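Local coordinates for intracellular serine protease (Bacillus licheniformis, PDB 4ZOQ), which probably cleaves peptide bonds as a subtilisin-like serine endopeptidase of the S8 family, acting as a lanthipeptide protease, at residues Ser204-Asn209 / Val242-Leu247; Lys20-Phe25 / Leu263-Gly268. All coordinates share one frame; numbering follows the deposited sequence.

Contact 1 of 2, residues Ser204-Asn209 / Val242-Leu247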
ATOM      1  N   SER B 204      -6.368   2.197 -10.937  1.00 25.22           N
ATOM      2  CA  SER B 204      -5.509   1.594 -11.934  1.00 25.71           C
ATOM      3  C   SER B 204      -5.965   1.939 -13.355  1.00 29.06           C
ATOM      4  O   SER B 204      -7.139   1.785 -13.658  1.00 27.71           O
ATOM      5  CB  SER B 204      -5.486   0.071 -11.753  1.00 26.66           C
ATOM      6  OG  SER B 204      -4.822  -0.552 -12.857  1.00 28.44           O
ATOM      7  N   ASN B 205      -5.062   2.440 -14.205  1.00 27.56           N
ATOM      8  CA  ASN B 205      -5.429   2.662 -15.596  1.00 27.32           C
ATOM      9  C   ASN B 205      -4.744   1.629 -16.528  1.00 29.42           C
ATOM     10  O   ASN B 205      -3.844   0.879 -16.133  1.00 27.40           O
ATOM     11  CB  ASN B 205      -5.113   4.110 -16.056  1.00 27.29           C
ATOM     12  CG  ASN B 205      -3.613   4.448 -16.054  1.00 30.47           C
ATOM     13  OD1 ASN B 205      -3.085   4.981 -15.082  1.00 29.20           O
ATOM     14  ND2 ASN B 205      -2.922   4.124 -17.147  1.00 29.67           N
ATOM     15  N   MET B 206      -5.185   1.625 -17.779  1.00 31.89           N
ATOM     16  CA  MET B 206      -4.692   0.717 -18.798  1.00 31.60           C
ATOM     17  C   MET B 206      -3.605   1.377 -19.615  1.00 30.84           C
ATOM     18  O   MET B 206      -3.384   2.586 -19.492  1.00 29.11           O
ATOM     19  CB  MET B 206      -5.833   0.333 -19.730  1.00 27.86           C
ATOM     20  CG  MET B 206      -6.995  -0.225 -19.025  1.00 34.12           C
ATOM     21  SD  MET B 206      -6.658  -1.851 -18.377  1.00 30.51           S
ATOM     22  CE  MET B 206      -6.542  -2.763 -19.923  1.00 31.34           C
ATOM     23  N   LYS B 207      -2.985   0.597 -20.500  1.00 32.19           N
ATOM     24  CA  LYS B 207      -1.959   1.123 -21.400  1.00 32.51           C
ATOM     25  C   LYS B 207      -2.537   2.263 -22.234  1.00 33.20           C
ATOM     26  O   LYS B 207      -1.877   3.259 -22.460  1.00 36.83           O
ATOM     27  CB  LYS B 207      -1.434   0.027 -22.319  1.00 28.60           C
ATOM     28  CG  LYS B 207      -0.423   0.493 -23.358  1.00 33.12           C
ATOM     29  CD  LYS B 207      -0.122  -0.657 -24.329  1.00 35.68           C
ATOM     30  CE  LYS B 207       0.697  -1.739 -23.671  1.00 33.25           C
ATOM     31  NZ  LYS B 207       1.171  -2.724 -24.651  1.00 35.43           N
ATOM     32  N   SER B 208      -3.806   2.148 -22.604  1.00 33.89           N
ATOM     33  CA  SER B 208      -4.472   3.166 -23.421  1.00 34.24           C
ATOM     34  C   SER B 208      -4.853   4.393 -22.620  1.00 34.62           C
ATOM     35  O   SER B 208      -5.292   5.383 -23.187  1.00 32.64           O
ATOM     36  CB  SER B 208      -5.736   2.588 -24.040  1.00 34.16           C
ATOM     37  OG  SER B 208      -6.654   2.285 -23.007  1.00 35.06           O
ATOM     38  N   ASN B 209      -4.679   4.297 -21.300  1.00 32.87           N
ATOM     39  CA  ASN B 209      -5.060   5.322 -20.320  1.00 34.15           C
ATOM     40  C   ASN B 209      -6.534   5.291 -19.957  1.00 31.36           C
ATOM     41  O   ASN B 209      -6.961   6.095 -19.125  1.00 31.82           O
ATOM     42  CB  ASN B 209      -4.669   6.744 -20.728  1.00 28.34           C
ATOM     43  CG  ASN B 209      -3.189   6.957 -20.656  1.00 34.86           C
ATOM     44  OD1 ASN B 209      -2.518   6.342 -19.825  1.00 35.43           O
ATOM     45  ND2 ASN B 209      -2.672   7.880 -21.453  1.00 36.29           N
ATOM     46  N   VAL B 242      -2.079  -9.910 -23.713  1.00 33.33           N
ATOM     47  CA  VAL B 242      -1.039 -10.067 -22.715  1.00 33.80           C
ATOM     48  C   VAL B 242      -0.231  -8.802 -22.589  1.00 38.45           C
ATOM     49  O   VAL B 242       0.463  -8.592 -21.579  1.00 36.28           O
ATOM     50  CB  VAL B 242      -0.122 -11.236 -23.073  1.00 33.84           C
ATOM     51  CG1 VAL B 242      -0.909 -12.558 -22.946  1.00 35.72           C
ATOM     52  CG2 VAL B 242       0.400 -11.069 -24.485  1.00 29.07           C
ATOM     53  N   THR B 243      -0.353  -7.952 -23.612  1.00 32.75           N
ATOM     54  CA  THR B 243       0.301  -6.654 -23.616  1.00 37.85           C
ATOM     55  C   THR B 243      -0.428  -5.631 -22.758  1.00 35.24           C
ATOM     56  O   THR B 243       0.101  -4.546 -22.514  1.00 37.99           O
ATOM     57  CB  THR B 243       0.387  -6.073 -25.072  1.00 42.02           C
ATOM     58  OG1 THR B 243      -0.938  -5.945 -25.631  1.00 40.93           O
ATOM     59  CG2 THR B 243       1.248  -6.967 -25.971  1.00 32.72           C
ATOM     60  N   ASP B 244      -1.622  -5.982 -22.286  1.00 31.81           N
ATOM     61  CA  ASP B 244      -2.376  -5.122 -21.378  1.00 32.24           C
ATOM     62  C   ASP B 244      -2.076  -5.420 -19.931  1.00 30.03           C
ATOM     63  O   ASP B 244      -2.458  -4.640 -19.062  1.00 32.38           O
ATOM     64  CB  ASP B 244      -3.888  -5.229 -21.633  1.00 29.01           C
ATOM     65  CG  ASP B 244      -4.356  -4.333 -22.792  1.00 36.60           C
ATOM     66  OD1 ASP B 244      -3.548  -3.511 -23.260  1.00 36.81           O
ATOM     67  OD2 ASP B 244      -5.519  -4.454 -23.254  1.00 38.28           O
ATOM     68  N   LEU B 245      -1.383  -6.533 -19.682  1.00 32.52           N
ATOM     69  CA  LEU B 245      -0.936  -6.925 -18.333  1.00 29.22           C
ATOM     70  C   LEU B 245       0.408  -6.283 -17.982  1.00 29.06           C
ATOM     71  O   LEU B 245       1.104  -5.773 -18.867  1.00 27.99           O
ATOM     72  CB  LEU B 245      -0.841  -8.449 -18.247  1.00 27.84           C
ATOM     73  CG  LEU B 245      -2.152  -9.256 -18.279  1.00 32.75           C
ATOM     74  CD1 LEU B 245      -1.933 -10.767 -18.559  1.00 24.44           C
ATOM     75  CD2 LEU B 245      -2.871  -9.071 -16.915  1.00 31.16           C
ATOM     76  N   VAL B 246       0.793  -6.332 -16.708  1.00 27.07           N
ATOM     77  CA  VAL B 246       2.043  -5.711 -16.298  1.00 25.67           C
ATOM     78  C   VAL B 246       2.964  -6.740 -15.661  1.00 29.94           C
ATOM     79  O   VAL B 246       2.501  -7.666 -14.982  1.00 28.50           O
ATOM     80  CB  VAL B 246       1.807  -4.506 -15.324  1.00 26.39           C
ATOM     81  CG1 VAL B 246       1.013  -3.422 -16.042  1.00 27.24           C
ATOM     82  CG2 VAL B 246       1.115  -4.917 -14.006  1.00 24.10           C
ATOM     83  N   LEU B 247       4.269  -6.607 -15.897  1.00 28.89           N
ATOM     84  CA  LEU B 247       5.210  -7.526 -15.270  1.00 28.59           C
ATOM     85  C   LEU B 247       5.387  -7.181 -13.785  1.00 30.15           C
ATOM     86  O   LEU B 247       5.398  -6.014 -13.400  1.00 30.19           O
ATOM     87  CB  LEU B 247       6.565  -7.520 -15.990  1.00 28.55           C
ATOM     88  CG  LEU B 247       7.409  -8.789 -15.776  1.00 29.50           C
ATOM     89  CD1 LEU B 247       6.696  -9.974 -16.393  1.00 27.87           C
ATOM     90  CD2 LEU B 247       8.809  -8.670 -16.345  1.00 29.24           C
TER
HETATM   91  O   HOH W   1      -3.347  -2.270 -20.178  1.00 31.86           O
HETATM   92  O   HOH W   2      -4.583  -0.649 -23.312  1.00 36.73           O
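Lys207 reaches across to the loop at Thr243, the two side chains meeting at a slant. With CG anti to the backbone N (chi1 176°), the lysine runs out extended and bends only at chi3, bringing NZ to Thr243 O at 3.0 Å in a weak hydrogen bond, and CE beside the same oxygen. It also makes a cation-pi contact with Trp24 of helix 24-30. Asp244 OD1 lies 5.0 Å from Lys207 NZ, too far for a salt bridge, though the opposite charges may still favour each other. Met206 folds back at chi2 and chi3 and crosses Asp244 at about a right angle, its CE 3.9 Å from Asp244 OD2. Two waters complete the join: one accepts from the backbone N-H of Lys207 and donates to Asp244 O, the other links Ser208 N to Asp244 OD1. An alanine at Lys207 would probably leave Thr243 O without this donor and the Trp24 ring without its cation. Met206 O is gripped from opposite faces by Asn205 ND2 (2.8 Å) and Asn209 N. This is a type I beta turn, Met206 to Asn209, leaving parallel strand 200-205 of the subtilase sheet and water-bridged to the loop before strand 246-249.

Contact 2 of 2, residues Lys20-Phe25 / Leu263-Gly268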
ATOM      1  N   LYS B  20      10.999  -6.722 -21.777  1.00 37.78           N
ATOM      2  CA  LYS B  20      10.762  -5.279 -21.747  1.00 33.77           C
ATOM      3  C   LYS B  20       9.377  -4.932 -22.271  1.00 34.32           C
ATOM      4  O   LYS B  20       8.793  -3.927 -21.880  1.00 32.68           O
ATOM      5  CB  LYS B  20      11.825  -4.539 -22.556  1.00 34.52           C
ATOM      6  CG  LYS B  20      13.223  -4.654 -21.950  1.00 40.95           C
ATOM      7  CD  LYS B  20      14.290  -3.941 -22.782  1.00 47.28           C
ATOM      8  CE  LYS B  20      15.637  -4.010 -22.061  1.00 57.80           C
ATOM      9  NZ  LYS B  20      16.770  -3.545 -22.903  1.00 60.79           N
ATOM     10  N   GLU B  21       8.822  -5.780 -23.125  1.00 36.85           N
ATOM     11  CA  GLU B  21       7.482  -5.516 -23.640  1.00 37.66           C
ATOM     12  C   GLU B  21       6.417  -5.412 -22.527  1.00 33.89           C
ATOM     13  O   GLU B  21       5.449  -4.675 -22.662  1.00 35.62           O
ATOM     14  CB  GLU B  21       7.079  -6.606 -24.634  1.00 41.65           C
ATOM     15  CG  GLU B  21       7.725  -6.442 -25.970  1.00 50.83           C
ATOM     16  CD  GLU B  21       7.414  -5.095 -26.572  1.00 57.19           C
ATOM     17  OE1 GLU B  21       6.210  -4.726 -26.635  1.00 60.11           O
ATOM     18  OE2 GLU B  21       8.382  -4.401 -26.954  1.00 59.54           O
ATOM     19  N   TYR B  22       6.595  -6.184 -21.459  1.00 32.80           N
ATOM     20  CA  TYR B  22       5.629  -6.267 -20.364  1.00 31.81           C
ATOM     21  C   TYR B  22       5.897  -5.212 -19.294  1.00 30.45           C
ATOM     22  O   TYR B  22       5.141  -5.083 -18.319  1.00 29.54           O
ATOM     23  CB  TYR B  22       5.676  -7.672 -19.734  1.00 35.23           C
ATOM     24  CG  TYR B  22       5.560  -8.795 -20.755  1.00 34.83           C
ATOM     25  CD1 TYR B  22       4.382  -9.004 -21.468  1.00 36.24           C
ATOM     26  CD2 TYR B  22       6.625  -9.646 -20.991  1.00 33.21           C
ATOM     27  CE1 TYR B  22       4.283 -10.016 -22.398  1.00 37.03           C
ATOM     28  CE2 TYR B  22       6.532 -10.666 -21.903  1.00 36.11           C
ATOM     29  CZ  TYR B  22       5.369 -10.849 -22.612  1.00 41.06           C
ATOM     30  OH  TYR B  22       5.303 -11.878 -23.535  1.00 46.49           O
ATOM     31  N   LEU B  23       6.971  -4.455 -19.495  1.00 28.69           N
ATOM     32  CA  LEU B  23       7.339  -3.370 -18.608  1.00 28.71           C
ATOM     33  C   LEU B  23       6.989  -2.019 -19.243  1.00 30.41           C
ATOM     34  O   LEU B  23       7.571  -0.984 -18.889  1.00 29.47           O
ATOM     35  CB  LEU B  23       8.828  -3.446 -18.274  1.00 28.70           C
ATOM     36  CG  LEU B  23       9.231  -4.443 -17.170  1.00 31.70           C
ATOM     37  CD1 LEU B  23      10.709  -4.810 -17.262  1.00 31.97           C
ATOM     38  CD2 LEU B  23       8.942  -3.869 -15.800  1.00 27.87           C
ATOM     39  N   TRP B  24       6.042  -2.049 -20.188  1.00 30.72           N
ATOM     40  CA  TRP B  24       5.538  -0.849 -20.860  1.00 29.84           C
ATOM     41  C   TRP B  24       5.136   0.204 -19.847  1.00 27.35           C
ATOM     42  O   TRP B  24       5.411   1.399 -20.065  1.00 29.67           O
ATOM     43  CB  TRP B  24       4.340  -1.163 -21.773  1.00 26.42           C
ATOM     44  CG  TRP B  24       3.170  -1.772 -21.051  1.00 29.80           C
ATOM     45  CD1 TRP B  24       2.898  -3.108 -20.891  1.00 28.28           C
ATOM     46  CD2 TRP B  24       2.122  -1.063 -20.368  1.00 26.72           C
ATOM     47  NE1 TRP B  24       1.727  -3.267 -20.174  1.00 28.39           N
ATOM     48  CE2 TRP B  24       1.244  -2.030 -19.827  1.00 26.55           C
ATOM     49  CE3 TRP B  24       1.841   0.297 -20.166  1.00 27.56           C
ATOM     50  CZ2 TRP B  24       0.107  -1.683 -19.099  1.00 26.93           C
ATOM     51  CZ3 TRP B  24       0.733   0.644 -19.412  1.00 28.41           C
ATOM     52  CH2 TRP B  24      -0.133  -0.346 -18.895  1.00 28.94           C
ATOM     53  N   PHE B  25       4.516  -0.228 -18.741  1.00 25.91           N
ATOM     54  CA  PHE B  25       4.114   0.702 -17.673  1.00 27.09           C
ATOM     55  C   PHE B  25       5.353   1.392 -17.056  1.00 27.09           C
ATOM     56  O   PHE B  25       5.307   2.574 -16.713  1.00 25.98           O
ATOM     57  CB  PHE B  25       3.286  -0.003 -16.580  1.00 27.51           C
ATOM     58  CG  PHE B  25       4.097  -0.910 -15.685  1.00 27.89           C
ATOM     59  CD1 PHE B  25       4.343  -2.226 -16.045  1.00 27.08           C
ATOM     60  CD2 PHE B  25       4.653  -0.427 -14.500  1.00 27.55           C
ATOM     61  CE1 PHE B  25       5.123  -3.042 -15.234  1.00 27.88           C
ATOM     62  CE2 PHE B  25       5.428  -1.241 -13.691  1.00 26.02           C
ATOM     63  CZ  PHE B  25       5.669  -2.539 -14.061  1.00 25.72           C
ATOM     64  N   LEU B 263       4.724 -17.848 -22.052  1.00 43.65           N
ATOM     65  CA  LEU B 263       5.377 -16.670 -22.634  1.00 42.74           C
ATOM     66  C   LEU B 263       6.875 -16.645 -22.311  1.00 40.47           C
ATOM     67  O   LEU B 263       7.563 -15.649 -22.557  1.00 38.29           O
ATOM     68  CB  LEU B 263       4.689 -15.376 -22.162  1.00 42.75           C
ATOM     69  CG  LEU B 263       3.245 -15.156 -22.646  1.00 44.11           C
ATOM     70  CD1 LEU B 263       2.589 -13.929 -21.988  1.00 38.51           C
ATOM     71  CD2 LEU B 263       3.189 -15.047 -24.179  1.00 40.70           C
ATOM     72  N   ASN B 264       7.358 -17.750 -21.741  1.00 42.32           N
ATOM     73  CA  ASN B 264       8.756 -17.918 -21.323  1.00 39.32           C
ATOM     74  C   ASN B 264       9.261 -16.887 -20.336  1.00 39.87           C
ATOM     75  O   ASN B 264      10.432 -16.517 -20.341  1.00 38.72           O
ATOM     76  CB  ASN B 264       9.648 -17.922 -22.555  1.00 41.12           C
ATOM     77  CG  ASN B 264       9.319 -19.067 -23.482  1.00 45.30           C
ATOM     78  OD1 ASN B 264       8.975 -18.865 -24.647  1.00 51.59           O
ATOM     79  ND2 ASN B 264       9.413 -20.287 -22.963  1.00 43.26           N
ATOM     80  N   ILE B 265       8.371 -16.469 -19.450  1.00 39.49           N
ATOM     81  CA  ILE B 265       8.756 -15.643 -18.336  1.00 38.36           C
ATOM     82  C   ILE B 265       9.385 -16.534 -17.287  1.00 34.21           C
ATOM     83  O   ILE B 265       8.686 -17.347 -16.683  1.00 33.93           O
ATOM     84  CB  ILE B 265       7.542 -14.939 -17.694  1.00 38.40           C
ATOM     85  CG1 ILE B 265       6.541 -14.444 -18.751  1.00 39.46           C
ATOM     86  CG2 ILE B 265       8.014 -13.911 -16.670  1.00 32.17           C
ATOM     87  CD1 ILE B 265       6.852 -13.100 -19.360  1.00 39.24           C
ATOM     88  N   PRO B 266      10.676 -16.334 -16.999  1.00 35.36           N
ATOM     89  CA  PRO B 266      11.359 -17.195 -16.030  1.00 40.59           C
ATOM     90  C   PRO B 266      10.861 -16.908 -14.614  1.00 42.91           C
ATOM     91  O   PRO B 266      10.211 -15.885 -14.396  1.00 40.55           O
ATOM     92  CB  PRO B 266      12.829 -16.806 -16.194  1.00 37.70           C
ATOM     93  CG  PRO B 266      12.775 -15.411 -16.601  1.00 40.44           C
ATOM     94  CD  PRO B 266      11.538 -15.233 -17.448  1.00 36.88           C
ATOM     95  N   LYS B 267      11.130 -17.798 -13.666  1.00 42.71           N
ATOM     96  CA  LYS B 267      10.718 -17.543 -12.301  1.00 40.44           C
ATOM     97  C   LYS B 267      11.371 -16.299 -11.745  1.00 42.13           C
ATOM     98  O   LYS B 267      12.457 -15.921 -12.167  1.00 37.81           O
ATOM     99  CB  LYS B 267      10.990 -18.730 -11.396  1.00 47.30           C
ATOM    100  CG  LYS B 267      10.012 -19.886 -11.622  1.00 55.32           C
ATOM    101  CD  LYS B 267      10.416 -21.094 -10.758  1.00 60.16           C
ATOM    102  CE  LYS B 267      11.179 -22.145 -11.544  1.00 64.28           C
ATOM    103  NZ  LYS B 267      11.648 -23.217 -10.616  1.00 69.61           N
ATOM    104  N   GLY B 268      10.665 -15.626 -10.837  1.00 43.35           N
ATOM    105  CA  GLY B 268      11.126 -14.346 -10.340  1.00 38.16           C
ATOM    106  C   GLY B 268      10.302 -13.217 -10.928  1.00 37.97           C
ATOM    107  O   GLY B 268      10.456 -12.066 -10.515  1.00 37.05           O
TER
HETATM  108  O   HOH W   3       7.345 -13.537 -24.522  1.00 51.98           O
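The Tyr22 ring receives two methyl groups obliquely, neither squarely over a face nor in line with an edge, while a water sits at its edge in the ring plane. Ile265 CD1 is the nearer methyl, 3.5 Å from Tyr22 CE2 and close to CD2 as well, so it bears on one flank of the ring. Leu263 gathers round the phenol end: its CD1 lies 3.7 Å from Tyr22 OH and 4.2 Å from Tyr22 CZ, and CB, CG and CD2 all stand near the same oxygen. Tyr22 CG is anti to its carbonyl carbon (chi1 -51°), which sends the ring out from the 3-10 turn toward the loop. Because the backbones stay far apart, with Tyr22 CA and Ile265 CA 10.1 Å from each other, the direct contact is made by side chains, with one water bridging to the backbone. The hydroxyl, though packed against Leu263 carbons, keeps a polar partner in this in-plane water, 2.8 Å from Tyr22 OH; the water donates to Leu263 O at 2.9 Å and so ties the ring to the backbone beside the methyls that touch it. Leu271 of strand 269-272 touches both Tyr22 and Leu263, extending the apolar patch. Segment 263-268 begins with the Schellman motif that ends helix 258-262: Asn264, at positive phi, is its C-prime residue, and the N-H groups of Asn264 and Ile265 bond back to carbonyls of the helix. Leu263 and Ile265, either side of Asn264 in sequence, carry the two groups that meet Tyr22, so this helix-capping turn joins the 3-10 lead-in of helix 24-30 to the loop between helix 258-262 and strand 269-272.

How the contacts relate
Contact 1 includes the start of strand 246-249, and contact 2 lies against it through Tyr22; their centres are about 13 Å apart. Contact 1 is partly buried and mostly polar: a lysine on a backbone carbonyl, with waters bridging to an aspartate, joins the end of a sheet strand to a loop. Contact 2 is buried and largely apolar, a tyrosine against leucine and isoleucine with one water, joining the lead-in to helix 24-30 with the loop after helix 258-262. Segment 20-25 touches both: Trp24 NE1 probably hydrogen-bonds Leu245 O at 2.9 Å, Leu247 N probably bonds Tyr22 O at 3.0 Å, and the Trp24 ring packs on Lys207. Neither contact reaches the predicted catalytic residues.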